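Local structure of probable host range protein 2-3 (Myxoma virus, 5CZ3) at residues I66-N71 with A101-D106. The protein probably helps the virus multiply in different cell types, as a member of the poxvirus C7 family of host-range proteins. Numbering follows the deposited sequence.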
loop_
_atom_site.group_PDB
_atom_site.type_symbol
_atom_site.label_atom_id
_atom_site.label_comp_id
_atom_site.label_asym_id
_atom_site.label_seq_id
_atom_site.Cartn_x
_atom_site.Cartn_y
_atom_site.Cartn_z
ATOM N N ILE A 66 -3.744 -9.423 -1.191
ATOM C CA ILE A 66 -3.604 -8.262 -0.321
ATOM C C ILE A 66 -4.901 -8.049 0.444
ATOM O O ILE A 66 -5.973 -7.956 -0.154
ATOM C CB ILE A 66 -3.267 -6.976 -1.100
ATOM C CG1 ILE A 66 -1.945 -7.130 -1.852
ATOM C CG2 ILE A 66 -3.208 -5.785 -0.155
ATOM C CD1 ILE A 66 -1.455 -5.851 -2.495
ATOM N N HIS A 67 -4.805 -7.983 1.766
ATOM C CA HIS A 67 -5.975 -7.722 2.592
ATOM C C HIS A 67 -5.867 -6.352 3.247
ATOM O O HIS A 67 -4.809 -5.723 3.220
ATOM C CB HIS A 67 -6.140 -8.811 3.652
ATOM C CG HIS A 67 -6.243 -10.192 3.085
ATOM N ND1 HIS A 67 -5.258 -11.141 3.253
ATOM C CD2 HIS A 67 -7.212 -10.782 2.346
ATOM C CE1 HIS A 67 -5.618 -12.257 2.646
ATOM N NE2 HIS A 67 -6.799 -12.066 2.086
ATOM N N MET A 68 -6.966 -5.887 3.830
ATOM C CA MET A 68 -6.979 -4.576 4.464
ATOM C C MET A 68 -8.010 -4.480 5.583
ATOM O O MET A 68 -9.117 -5.010 5.472
ATOM C CB MET A 68 -7.242 -3.486 3.421
ATOM C CG MET A 68 -7.453 -2.095 4.001
ATOM S SD MET A 68 -8.252 -0.968 2.843
ATOM C CE MET A 68 -8.299 0.531 3.818
ATOM N N ARG A 69 -7.630 -3.809 6.664
ATOM C CA ARG A 69 -8.570 -3.460 7.718
ATOM C C ARG A 69 -8.559 -1.959 7.970
ATOM O O ARG A 69 -7.503 -1.366 8.193
ATOM C CB ARG A 69 -8.247 -4.205 9.014
ATOM C CG ARG A 69 -8.490 -5.697 8.952
ATOM C CD ARG A 69 -8.541 -6.288 10.347
ATOM N NE ARG A 69 -8.738 -7.734 10.318
ATOM C CZ ARG A 69 -9.922 -8.327 10.430
ATOM N NH1 ARG A 69 -11.018 -7.597 10.580
ATOM N NH2 ARG A 69 -10.011 -9.649 10.393
ATOM N N LEU A 70 -9.740 -1.352 7.923
ATOM C CA LEU A 70 -9.894 0.055 8.268
ATOM C C LEU A 70 -10.509 0.171 9.654
ATOM O O LEU A 70 -11.667 -0.196 9.855
ATOM C CB LEU A 70 -10.761 0.783 7.239
ATOM C CG LEU A 70 -10.957 2.279 7.491
ATOM C CD1 LEU A 70 -9.643 3.026 7.321
ATOM C CD2 LEU A 70 -12.029 2.853 6.577
ATOM N N ASN A 71 -9.724 0.678 10.601
ATOM C CA ASN A 71 -10.148 0.797 11.993
ATOM C C ASN A 71 -10.640 -0.533 12.558
ATOM O O ASN A 71 -11.607 -0.575 13.317
ATOM C CB ASN A 71 -11.238 1.863 12.136
ATOM C CG ASN A 71 -10.752 3.249 11.758
ATOM O OD1 ASN A 71 -9.579 3.580 11.937
ATOM N ND2 ASN A 71 -11.656 4.069 11.235
ATOM N N ALA A 101 -5.544 2.737 8.243
ATOM C CA ALA A 101 -5.685 1.717 7.216
ATOM C C ALA A 101 -4.493 0.768 7.234
ATOM O O ALA A 101 -3.348 1.189 7.062
ATOM C CB ALA A 101 -5.837 2.358 5.848
ATOM N N ARG A 102 -4.767 -0.514 7.450
ATOM C CA ARG A 102 -3.717 -1.521 7.482
ATOM C C ARG A 102 -3.814 -2.485 6.309
ATOM O O ARG A 102 -4.768 -3.253 6.210
ATOM C CB ARG A 102 -3.771 -2.312 8.791
ATOM C CG ARG A 102 -3.433 -1.512 10.033
ATOM C CD ARG A 102 -3.146 -2.447 11.194
ATOM N NE ARG A 102 -2.282 -1.833 12.198
ATOM C CZ ARG A 102 -2.723 -1.290 13.325
ATOM N NH1 ARG A 102 -4.020 -1.288 13.596
ATOM N NH2 ARG A 102 -1.867 -0.752 14.184
ATOM N N PHE A 103 -2.825 -2.445 5.424
ATOM C CA PHE A 103 -2.717 -3.442 4.367
ATOM C C PHE A 103 -1.766 -4.542 4.819
ATOM O O PHE A 103 -0.784 -4.269 5.508
ATOM C CB PHE A 103 -2.237 -2.811 3.060
ATOM C CG PHE A 103 -3.235 -1.878 2.439
ATOM C CD1 PHE A 103 -4.243 -2.367 1.623
ATOM C CD2 PHE A 103 -3.170 -0.515 2.672
ATOM C CE1 PHE A 103 -5.167 -1.514 1.051
ATOM C CE2 PHE A 103 -4.091 0.345 2.101
ATOM C CZ PHE A 103 -5.090 -0.157 1.290
ATOM N N TYR A 104 -2.060 -5.783 4.444
ATOM C CA TYR A 104 -1.254 -6.913 4.893
ATOM C C TYR A 104 -1.455 -8.163 4.046
ATOM O O TYR A 104 -2.538 -8.405 3.514
ATOM C CB TYR A 104 -1.564 -7.236 6.359
ATOM C CG TYR A 104 -3.007 -7.609 6.628
ATOM C CD1 TYR A 104 -3.977 -6.631 6.807
ATOM C CD2 TYR A 104 -3.397 -8.940 6.716
ATOM C CE1 TYR A 104 -5.296 -6.966 7.057
ATOM C CE2 TYR A 104 -4.714 -9.285 6.965
ATOM C CZ TYR A 104 -5.658 -8.294 7.135
ATOM O OH TYR A 104 -6.969 -8.631 7.384
ATOM N N SER A 105 -0.394 -8.954 3.930
ATOM C CA SER A 105 -0.456 -10.242 3.253
ATOM C C SER A 105 -0.370 -11.371 4.270
ATOM O O SER A 105 -0.747 -12.507 3.985
ATOM C CB SER A 105 0.671 -10.371 2.227
ATOM O OG SER A 105 1.943 -10.308 2.852
ATOM N N ASP A 106 0.128 -11.047 5.460
ATOM C CA ASP A 106 0.335 -12.045 6.502
ATOM C C ASP A 106 -0.113 -11.542 7.872
ATOM O O ASP A 106 -0.300 -10.342 8.077
ATOM C CB ASP A 106 1.808 -12.458 6.554
ATOM C CG ASP A 106 2.308 -12.999 5.229
ATOM O OD1 ASP A 106 2.175 -14.218 4.997
ATOM O OD2 ASP A 106 2.831 -12.205 4.418
#
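M68 lies across the ring of F103 on the buried side of two antiparallel strands. Its CG sits over one face, 4.1 Å from the F103 ring centroid, while SD approaches obliquely, 3.6 Å from F103 CE1, a Met-aromatic contact. With CG anti to the backbone N (chi1 173°) and the chain extended beyond it, the unbranched thioether reaches along the neighbouring strand until CE meets A101 CB at 3.7 Å; the small alanine admits this methyl, and L70 CD1 touches the same CB. I66 CG2 packs beside F103 CD1. These apolar groups suit the interior of the C7-family beta-sandwich, where I93 of the opposing sheet touches M68 and L51 touches F103. Backbone hydrogen bonds pair H67 with Y104 and R69 with R102. The face bearing these four is turned to solvent. Y104, chi1 60°, swings its ring across the strand, and H67 CB packs closely over one face in a CH-pi contact, 3.8 Å from the Y104 ring centroid; tyrosine suits this place, apolar in its face, polar at its far end. Long, charged R69 and R102 can keep their guanidinium groups in solvent; that of R69, nearly parallel to the Y104 ring (5°) but displaced from its plane, gives NH1 to G72 O.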